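Local coordinates for uncharacterized protein YjgB (Bacillus subtilis, PDB 4YGT) that is of unknown function but is probably a secreted lipoprotein, and gives the first structure of the DUF4309 family, which belongs to the PepSY clan, at residues A[144-147]-A[148-152]; A[17-20]-A[21-25]; A[110-113]-A[114-118]. One frame throughout, in Å; residues are numbered along the deposited sequence.

How the interactions relate
All three contacts are local. Helices 14-27 and 109-116 pack together against the seven-stranded antiparallel sheet. Interaction 2 is part of helix 14-27, and interaction 3 is most of helix 109-116 and its exit. Their centres are about 11 Å apart, and the helices touch directly: Val20 CG1 lies 3.6 Å from Leu116 CG, and Tyr24 CB 3.6 Å from Leu116 CD2. Interaction 1 is a turn of the sheet, between strands 140-146 and 152-159. Its Phe144 ring reaches both helices, with CZ 3.8 Å from Leu112 CD2 and CE2 4.1 Å from Leu23 CD1. A 1,2-ethanediol, probably from the crystallisation liquor, lies about 4 Å from the Tyr24 side chain.

Interaction 1 of 3, residues A[144-147]-A[148-152]; sequences FVIG and TDQTA
The beta-hairpin turn between strands 140-146 and 152-159 has Ile146 and Ala152 paired at its base. They form an antiparallel, non-hydrogen-bonded pair whose side chains diverge, with Ile146 CA and Ala152 CA 4.1 Å apart. The turn is closed by one backbone hydrogen bond. Gly147 N donates to Thr151 O at 3.0 Å, with an N-H...O angle of 166°, and the donor lies almost in line with the carbonyl. The same Thr151 O also receives a CA-H...O contact from Ile146 CA, so two donors hold it. A second such contact runs the other way, from Ala152 CA to Val145 O.

Ile146 carries the side-chain packing with two branches. A chi1 of -49° places CG1 beside the backbone N, and a chi2 of -84° turns CD1 onto Ala152, 3.8 Å from its CB. CG2 is anti to the backbone N and lies against the backbone of the turn. It is 3.4 Å from Thr151 O and also touches the backbone of Gln150. Cutting this side chain back to alanine would remove CD1 and CG2, and is likely to leave Ala152 CB without this apolar partner and a gap beside the backbone of Gln150 and Thr151. The outer part of the turn has its own polar brace. Thr151 OG1 donates to Asp149 OD2 at 2.8 Å, meeting the carboxylate from above its plane. A weak backbone bond from Thr151 N to Asp149 O spans the same residues.

The turn lies against the start of helix 109-116, where Pro109 touches both Ile146 and Gln150. Ala152 packs on Leu104 and Val107, and its carbonyl accepts a hydrogen bond from Arg100. Backbone hydrogen bonds link Val145 with Asp153 and His154, and Ile146 with Ile131 of strand 131-137.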
ATOM      1  N   PHE A 144       1.016  -2.176   7.248  1.00 47.30           N
ATOM      2  CA  PHE A 144       2.427  -2.214   6.853  1.00 48.15           C
ATOM      3  C   PHE A 144       2.909  -3.658   6.978  1.00 55.75           C
ATOM      4  O   PHE A 144       3.087  -4.146   8.100  1.00 59.33           O
ATOM      5  CB  PHE A 144       3.286  -1.267   7.689  1.00 51.34           C
ATOM      6  CG  PHE A 144       2.967   0.189   7.518  1.00 51.20           C
ATOM      7  CD1 PHE A 144       2.027   0.810   8.332  1.00 53.36           C
ATOM      8  CD2 PHE A 144       3.631   0.957   6.565  1.00 51.89           C
ATOM      9  CE1 PHE A 144       1.763   2.177   8.206  1.00 52.35           C
ATOM     10  CE2 PHE A 144       3.350   2.319   6.423  1.00 53.21           C
ATOM     11  CZ  PHE A 144       2.429   2.922   7.256  1.00 50.99           C
ATOM     12  N   VAL A 145       3.077  -4.357   5.839  1.00 50.02           N
ATOM     13  CA  VAL A 145       3.476  -5.772   5.844  1.00 51.62           C
ATOM     14  C   VAL A 145       5.016  -5.881   5.768  1.00 60.97           C
ATOM     15  O   VAL A 145       5.608  -5.700   4.707  1.00 60.68           O
ATOM     16  CB  VAL A 145       2.741  -6.563   4.728  1.00 51.71           C
ATOM     17  CG1 VAL A 145       3.126  -8.028   4.740  1.00 53.19           C
ATOM     18  CG2 VAL A 145       1.227  -6.413   4.852  1.00 49.64           C
ATOM     19  N   ILE A 146       5.643  -6.196   6.913  1.00 63.35           N
ATOM     20  CA  ILE A 146       7.097  -6.315   7.093  1.00 67.16           C
ATOM     21  C   ILE A 146       7.534  -7.778   6.896  1.00 74.77           C
ATOM     22  O   ILE A 146       6.909  -8.707   7.418  1.00 74.44           O
ATOM     23  CB  ILE A 146       7.498  -5.747   8.494  1.00 73.59           C
ATOM     24  CG1 ILE A 146       6.872  -4.334   8.744  1.00 71.39           C
ATOM     25  CG2 ILE A 146       9.019  -5.766   8.744  1.00 78.38           C
ATOM     26  CD1 ILE A 146       7.610  -3.088   8.173  1.00 76.62           C
ATOM     27  N   GLY A 147       8.610  -7.954   6.136  1.00 74.96           N
ATOM     28  CA  GLY A 147       9.162  -9.266   5.813  1.00 78.02           C
ATOM     29  C   GLY A 147      10.001  -9.888   6.908  1.00 88.96           C
ATOM     30  O   GLY A 147       9.915  -9.467   8.067  1.00 91.40           O
ATOM     31  N   THR A 148      10.814 -10.911   6.546  1.00 88.60           N
ATOM     32  CA  THR A 148      11.719 -11.614   7.480  1.00 94.88           C
ATOM     33  C   THR A 148      12.783 -10.635   7.989  1.00100.18           C
ATOM     34  O   THR A 148      13.012 -10.565   9.200  1.00104.50           O
ATOM     35  CB  THR A 148      12.311 -12.870   6.851  1.00108.87           C
ATOM     36  OG1 THR A 148      12.541 -12.638   5.453  1.00109.13           O
ATOM     37  CG2 THR A 148      11.411 -14.080   7.050  1.00106.53           C
ATOM     38  N   ASP A 149      13.367  -9.823   7.075  1.00 92.83           N
ATOM     39  CA  ASP A 149      14.255  -8.727   7.448  1.00 94.32           C
ATOM     40  C   ASP A 149      13.325  -7.626   7.919  1.00 93.90           C
ATOM     41  O   ASP A 149      12.141  -7.637   7.557  1.00 88.93           O
ATOM     42  CB  ASP A 149      15.164  -8.298   6.284  1.00 96.36           C
ATOM     43  CG  ASP A 149      14.454  -7.775   5.051  1.00102.33           C
ATOM     44  OD1 ASP A 149      13.473  -8.422   4.605  1.00 99.41           O
ATOM     45  OD2 ASP A 149      14.913  -6.756   4.495  1.00108.01           O
ATOM     46  N   GLN A 150      13.802  -6.689   8.720  1.00 92.00           N
ATOM     47  CA  GLN A 150      12.872  -5.700   9.259  1.00 88.18           C
ATOM     48  C   GLN A 150      12.488  -4.566   8.260  1.00 85.88           C
ATOM     49  O   GLN A 150      12.310  -3.427   8.680  1.00 85.50           O
ATOM     50  CB  GLN A 150      13.415  -5.129  10.580  1.00 94.42           C
ATOM     51  CG  GLN A 150      13.479  -6.166  11.716  1.00101.07           C
ATOM     52  CD  GLN A 150      12.239  -7.037  11.826  1.00101.54           C
ATOM     53  OE1 GLN A 150      11.130  -6.567  12.135  1.00 93.19           O
ATOM     54  NE2 GLN A 150      12.387  -8.318  11.527  1.00 79.38           N
ATOM     55  N   THR A 151      12.281  -4.895   6.969  1.00 77.28           N
ATOM     56  CA  THR A 151      11.862  -3.920   5.951  1.00 71.96           C
ATOM     57  C   THR A 151      10.458  -4.268   5.448  1.00 68.83           C
ATOM     58  O   THR A 151      10.060  -5.445   5.485  1.00 67.83           O
ATOM     59  CB  THR A 151      12.861  -3.823   4.776  1.00 82.95           C
ATOM     60  OG1 THR A 151      12.805  -5.010   3.975  1.00 80.83           O
ATOM     61  CG2 THR A 151      14.292  -3.520   5.230  1.00 87.62           C
ATOM     62  N   ALA A 152       9.700  -3.233   5.011  1.00 60.17           N
ATOM     63  CA  ALA A 152       8.344  -3.385   4.467  1.00 54.46           C
ATOM     64  C   ALA A 152       8.382  -3.947   3.046  1.00 54.84           C
ATOM     65  O   ALA A 152       9.174  -3.496   2.222  1.00 53.54           O
ATOM     66  CB  ALA A 152       7.612  -2.039   4.474  1.00 52.23           C
TER

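Interaction 2 of 3, residues A[17-20]-A[21-25]; sequences AELV and KNLYN
Leu19 and Leu23 touch one turn apart on helix 14-27. Leu19 CG lies 3.8 Å from Leu23 CD1, and Leu19 CD1 also rests on the same methyl. The two side chains cross at a slant. Leu23 has CG anti to its carbonyl carbon (chi1 -72°), which leans it back toward Leu19. This brings its CG over Leu19 O, the carbonyl that takes the bond from Leu23 N, and its CD1 to Leu19 CG.

On the outer side Glu18 and Lys21 run side by side and point the same way. Their contact is between carbon chains, Glu18 CG to Lys21 CE at 4.1 Å. The charged ends, Glu18 OE2 and Lys21 NZ, are 4.5 Å apart. This is beyond a salt bridge, so any attraction is likely to be modest. Lys21 CG rests on Ala17 O, and its CE passes Glu18 CA. The bend at chi3 (-79°) turns NZ toward Glu18.

The backbone sets these positions. Lys21 N, Asn22 N, Leu23 N and Tyr24 N bond to the carbonyls of Ala17, Glu18, Leu19 and Val20. The Leu23 N to Leu19 O bond is 2.8 Å long.

Farther out, Val20 and Tyr24 face helix 109-116 and pack on Leu116. The Tyr24 hydroxyl is hydrogen-bonded to that of Tyr28, and the two rings meet edge to face. Leu19 reaches Asn103, and Leu23 reaches Pro33. This is an alpha helix with i to i+4 backbone bonds and side chains meeting at i+3 and i+4, packed beside a second helix in the fold.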
ATOM      1  N   ALA A  17      10.755   8.230   6.156  1.00 74.41           N
ATOM      2  CA  ALA A  17       9.978   8.796   7.256  1.00 73.57           C
ATOM      3  C   ALA A  17       8.829   9.638   6.711  1.00 73.29           C
ATOM      4  O   ALA A  17       7.674   9.433   7.113  1.00 69.82           O
ATOM      5  CB  ALA A  17      10.871   9.635   8.157  1.00 80.09           C
ATOM      6  N   GLU A  18       9.144  10.560   5.761  1.00 69.77           N
ATOM      7  CA  GLU A  18       8.171  11.437   5.106  1.00 66.09           C
ATOM      8  C   GLU A  18       7.154  10.603   4.338  1.00 62.40           C
ATOM      9  O   GLU A  18       5.984  10.984   4.283  1.00 58.68           O
ATOM     10  CB  GLU A  18       8.857  12.456   4.185  1.00 69.82           C
ATOM     11  CG  GLU A  18       9.162  13.771   4.887  1.00 87.22           C
ATOM     12  CD  GLU A  18      10.541  14.364   4.651  1.00120.90           C
ATOM     13  OE1 GLU A  18      11.056  14.262   3.512  1.00114.86           O
ATOM     14  OE2 GLU A  18      11.091  14.966   5.602  1.00123.94           O
ATOM     15  N   LEU A  19       7.592   9.442   3.803  1.00 57.05           N
ATOM     16  CA  LEU A  19       6.737   8.495   3.094  1.00 52.62           C
ATOM     17  C   LEU A  19       5.683   7.907   4.046  1.00 55.43           C
ATOM     18  O   LEU A  19       4.494   7.954   3.748  1.00 52.39           O
ATOM     19  CB  LEU A  19       7.577   7.376   2.448  1.00 52.85           C
ATOM     20  CG  LEU A  19       6.789   6.194   1.891  1.00 52.85           C
ATOM     21  CD1 LEU A  19       5.906   6.599   0.719  1.00 49.14           C
ATOM     22  CD2 LEU A  19       7.694   5.061   1.553  1.00 55.25           C
ATOM     23  N   VAL A  20       6.125   7.371   5.186  1.00 54.73           N
ATOM     24  CA  VAL A  20       5.272   6.789   6.227  1.00 53.64           C
ATOM     25  C   VAL A  20       4.263   7.852   6.697  1.00 56.61           C
ATOM     26  O   VAL A  20       3.066   7.552   6.800  1.00 53.91           O
ATOM     27  CB  VAL A  20       6.159   6.238   7.378  1.00 60.95           C
ATOM     28  CG1 VAL A  20       5.365   5.996   8.652  1.00 60.80           C
ATOM     29  CG2 VAL A  20       6.864   4.965   6.945  1.00 61.24           C
ATOM     30  N   LYS A  21       4.743   9.102   6.909  1.00 54.81           N
ATOM     31  CA  LYS A  21       3.909  10.239   7.292  1.00 54.63           C
ATOM     32  C   LYS A  21       2.869  10.554   6.206  1.00 54.44           C
ATOM     33  O   LYS A  21       1.695  10.732   6.539  1.00 53.06           O
ATOM     34  CB  LYS A  21       4.758  11.499   7.589  1.00 61.76           C
ATOM     35  CG  LYS A  21       5.543  11.454   8.913  1.00 84.87           C
ATOM     36  CD  LYS A  21       6.156  12.821   9.286  1.00 99.83           C
ATOM     37  CE  LYS A  21       7.432  13.165   8.541  1.00110.99           C
ATOM     38  NZ  LYS A  21       7.818  14.586   8.737  1.00122.64           N
ATOM     39  N   ASN A  22       3.285  10.596   4.908  1.00 48.89           N
ATOM     40  CA  ASN A  22       2.379  10.915   3.809  1.00 45.71           C
ATOM     41  C   ASN A  22       1.333   9.788   3.612  1.00 46.66           C
ATOM     42  O   ASN A  22       0.169  10.081   3.333  1.00 45.65           O
ATOM     43  CB  ASN A  22       3.171  11.204   2.517  1.00 51.09           C
ATOM     44  CG  ASN A  22       2.385  11.853   1.395  1.00 91.92           C
ATOM     45  OD1 ASN A  22       1.366  12.541   1.597  1.00 88.19           O
ATOM     46  ND2 ASN A  22       2.883  11.684   0.172  1.00 89.29           N
ATOM     47  N   LEU A  23       1.736   8.518   3.799  1.00 42.76           N
ATOM     48  CA  LEU A  23       0.854   7.361   3.680  1.00 40.57           C
ATOM     49  C   LEU A  23      -0.210   7.374   4.773  1.00 47.13           C
ATOM     50  O   LEU A  23      -1.377   7.174   4.464  1.00 46.62           O
ATOM     51  CB  LEU A  23       1.644   6.054   3.744  1.00 40.59           C
ATOM     52  CG  LEU A  23       2.494   5.675   2.563  1.00 44.25           C
ATOM     53  CD1 LEU A  23       3.483   4.576   2.963  1.00 46.56           C
ATOM     54  CD2 LEU A  23       1.644   5.192   1.390  1.00 42.72           C
ATOM     55  N   TYR A  24       0.190   7.641   6.030  1.00 46.12           N
ATOM     56  CA  TYR A  24      -0.696   7.733   7.189  1.00 47.48           C
ATOM     57  C   TYR A  24      -1.745   8.828   6.988  1.00 50.14           C
ATOM     58  O   TYR A  24      -2.923   8.581   7.239  1.00 47.64           O
ATOM     59  CB  TYR A  24       0.106   7.978   8.477  1.00 51.20           C
ATOM     60  CG  TYR A  24      -0.737   8.048   9.738  1.00 53.39           C
ATOM     61  CD1 TYR A  24      -1.259   6.894  10.319  1.00 54.70           C
ATOM     62  CD2 TYR A  24      -0.998   9.268  10.360  1.00 55.73           C
ATOM     63  CE1 TYR A  24      -2.029   6.954  11.480  1.00 56.72           C
ATOM     64  CE2 TYR A  24      -1.760   9.338  11.527  1.00 58.91           C
ATOM     65  CZ  TYR A  24      -2.277   8.181  12.082  1.00 66.34           C
ATOM     66  OH  TYR A  24      -3.029   8.262  13.229  1.00 71.41           O
ATOM     67  N   ASN A  25      -1.307   9.998   6.488  1.00 48.28           N
ATOM     68  CA  ASN A  25      -2.110  11.181   6.172  1.00 47.32           C
ATOM     69  C   ASN A  25      -3.210  10.871   5.162  1.00 47.04           C
ATOM     70  O   ASN A  25      -4.379  11.018   5.514  1.00 47.11           O
ATOM     71  CB  ASN A  25      -1.197  12.307   5.633  1.00 52.40           C
ATOM     72  CG  ASN A  25      -1.870  13.613   5.199  1.00 78.79           C
ATOM     73  OD1 ASN A  25      -2.402  14.380   6.007  1.00 72.27           O
ATOM     74  ND2 ASN A  25      -1.740  13.959   3.921  1.00 71.20           N
TER

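Interaction 3 of 3, residues A[110-113]-A[114-118]; sequences EVLQ and KQLGP
Gln113 and Gly117 meet where helix 109-116 ends, and backbone bonds make up most of the contact. Lys114 N to Glu110 O, Gln115 N to Val111 O and Leu116 N to Leu112 O are all i to i+4 bonds. Leu116 N meets Leu112 O from above the carbonyl plane. The last bond, Gly117 N to Gln113 O at 2.9 Å, is weak, with an angle of 129°. Gly117 has a positive phi of 72°, and there the chain leaves the helix. Such a phi favours glycine, and a CB at this position would clash with Pro118 CD. A CA-H...O contact closes the exit, Gln113 CA to Gly117 O at 3.4 Å.

The apolar contact is loose. Leu112 CD2 and Leu116 CD1 are 4.2 Å apart, and both side chains are turned to the sheet. There they pack on Tyr135 and Phe144.

The polar side chains pack without hydrogen bonds across the two segments. Gln113 bends at chi2 (73°), which brings its amide over the exit. Its NE2 comes within 3.7 Å of Gly117 C and Pro118 N. Gln115 CB and CG lie against Val111 O, with CG at 3.2 Å. On the other helix, Ala17 and Lys21 touch the Gln115 side chain.

The helix is thus amphipathic. Leu112 and Leu116 lie against the sheet, Leu116 also against Val20 and Tyr24 of helix 14-27, while Gln113 and Lys114 are exposed. Its weak last bond is followed by a hydrogen bond from Gly117 O to the hydroxyl of Tyr135 on strand 131-137.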
ATOM      1  N   GLU A 110      10.493   0.220  13.582  1.00 93.23           N
ATOM      2  CA  GLU A 110      10.967   1.268  14.486  1.00 97.90           C
ATOM      3  C   GLU A 110      10.686   2.662  13.896  1.00 98.30           C
ATOM      4  O   GLU A 110      10.312   3.559  14.653  1.00 99.23           O
ATOM      5  CB  GLU A 110      12.464   1.088  14.856  1.00106.51           C
ATOM      6  CG  GLU A 110      13.464   1.392  13.749  1.00118.19           C
ATOM      7  CD  GLU A 110      14.659   0.464  13.671  1.00142.46           C
ATOM      8  OE1 GLU A 110      15.492   0.490  14.609  1.00149.35           O
ATOM      9  OE2 GLU A 110      14.781  -0.260  12.655  1.00118.36           O
ATOM     10  N   VAL A 111      10.826   2.847  12.558  1.00 91.19           N
ATOM     11  CA  VAL A 111      10.520   4.154  11.958  1.00 87.83           C
ATOM     12  C   VAL A 111       9.006   4.378  12.070  1.00 83.27           C
ATOM     13  O   VAL A 111       8.582   5.518  12.214  1.00 82.41           O
ATOM     14  CB  VAL A 111      11.055   4.410  10.519  1.00 90.36           C
ATOM     15  CG1 VAL A 111      12.566   4.207  10.421  1.00 95.61           C
ATOM     16  CG2 VAL A 111      10.316   3.593   9.476  1.00 85.03           C
ATOM     17  N   LEU A 112       8.216   3.280  12.092  1.00 74.79           N
ATOM     18  CA  LEU A 112       6.765   3.302  12.264  1.00 69.95           C
ATOM     19  C   LEU A 112       6.423   3.799  13.657  1.00 76.55           C
ATOM     20  O   LEU A 112       5.437   4.511  13.828  1.00 74.38           O
ATOM     21  CB  LEU A 112       6.148   1.911  12.021  1.00 67.47           C
ATOM     22  CG  LEU A 112       6.083   1.409  10.572  1.00 66.61           C
ATOM     23  CD1 LEU A 112       5.464   0.030  10.516  1.00 64.35           C
ATOM     24  CD2 LEU A 112       5.277   2.357   9.686  1.00 64.22           C
ATOM     25  N   GLN A 113       7.272   3.461  14.645  1.00 77.94           N
ATOM     26  CA  GLN A 113       7.138   3.901  16.028  1.00 80.96           C
ATOM     27  C   GLN A 113       7.546   5.391  16.119  1.00 85.74           C
ATOM     28  O   GLN A 113       6.754   6.192  16.615  1.00 84.78           O
ATOM     29  CB  GLN A 113       7.974   2.995  16.959  1.00 88.24           C
ATOM     30  CG  GLN A 113       7.932   3.346  18.459  1.00109.72           C
ATOM     31  CD  GLN A 113       6.628   3.012  19.148  1.00128.15           C
ATOM     32  OE1 GLN A 113       6.055   1.927  18.984  1.00123.84           O
ATOM     33  NE2 GLN A 113       6.161   3.930  19.981  1.00121.43           N
ATOM     34  N   LYS A 114       8.738   5.770  15.583  1.00 83.91           N
ATOM     35  CA  LYS A 114       9.256   7.158  15.595  1.00 85.52           C
ATOM     36  C   LYS A 114       8.348   8.136  14.823  1.00 83.60           C
ATOM     37  O   LYS A 114       8.342   9.336  15.123  1.00 85.28           O
ATOM     38  CB  LYS A 114      10.683   7.226  15.001  1.00 91.19           C
ATOM     39  CG  LYS A 114      11.491   8.469  15.418  1.00103.62           C
ATOM     40  CD  LYS A 114      12.894   8.504  14.804  1.00111.82           C
ATOM     41  CE  LYS A 114      13.709   9.700  15.246  1.00120.81           C
ATOM     42  NZ  LYS A 114      14.229   9.552  16.634  1.00130.67           N
ATOM     43  N   GLN A 115       7.589   7.635  13.845  1.00 72.67           N
ATOM     44  CA  GLN A 115       6.760   8.523  13.058  1.00 68.18           C
ATOM     45  C   GLN A 115       5.282   8.469  13.453  1.00 68.18           C
ATOM     46  O   GLN A 115       4.678   9.531  13.603  1.00 66.64           O
ATOM     47  CB  GLN A 115       6.927   8.245  11.551  1.00 65.79           C
ATOM     48  CG  GLN A 115       8.355   8.457  11.016  1.00 82.34           C
ATOM     49  CD  GLN A 115       8.946   9.821  11.300  1.00102.93           C
ATOM     50  OE1 GLN A 115       8.326  10.871  11.071  1.00 95.86           O
ATOM     51  NE2 GLN A 115      10.181   9.830  11.772  1.00100.10           N
ATOM     52  N   LEU A 116       4.705   7.264  13.636  1.00 62.68           N
ATOM     53  CA  LEU A 116       3.271   7.151  13.901  1.00 60.29           C
ATOM     54  C   LEU A 116       2.926   6.750  15.339  1.00 70.35           C
ATOM     55  O   LEU A 116       1.751   6.551  15.666  1.00 70.51           O
ATOM     56  CB  LEU A 116       2.622   6.154  12.913  1.00 55.57           C
ATOM     57  CG  LEU A 116       3.055   6.193  11.450  1.00 57.07           C
ATOM     58  CD1 LEU A 116       2.298   5.152  10.633  1.00 53.24           C
ATOM     59  CD2 LEU A 116       2.864   7.600  10.832  1.00 56.44           C
ATOM     60  N   GLY A 117       3.934   6.683  16.197  1.00 71.98           N
ATOM     61  CA  GLY A 117       3.731   6.272  17.573  1.00 75.40           C
ATOM     62  C   GLY A 117       3.435   4.786  17.648  1.00 78.71           C
ATOM     63  O   GLY A 117       3.834   4.035  16.748  1.00 75.55           O
ATOM     64  N   PRO A 118       2.705   4.324  18.691  1.00 78.32           N
ATOM     65  CA  PRO A 118       2.429   2.885  18.800  1.00 78.95           C
ATOM     66  C   PRO A 118       1.466   2.376  17.731  1.00 76.57           C
ATOM     67  O   PRO A 118       0.659   3.121  17.177  1.00 71.94           O
ATOM     68  CB  PRO A 118       1.864   2.724  20.220  1.00 85.59           C
ATOM     69  CG  PRO A 118       1.325   4.054  20.565  1.00 89.98           C
ATOM     70  CD  PRO A 118       2.180   5.065  19.857  1.00 83.68           C
TER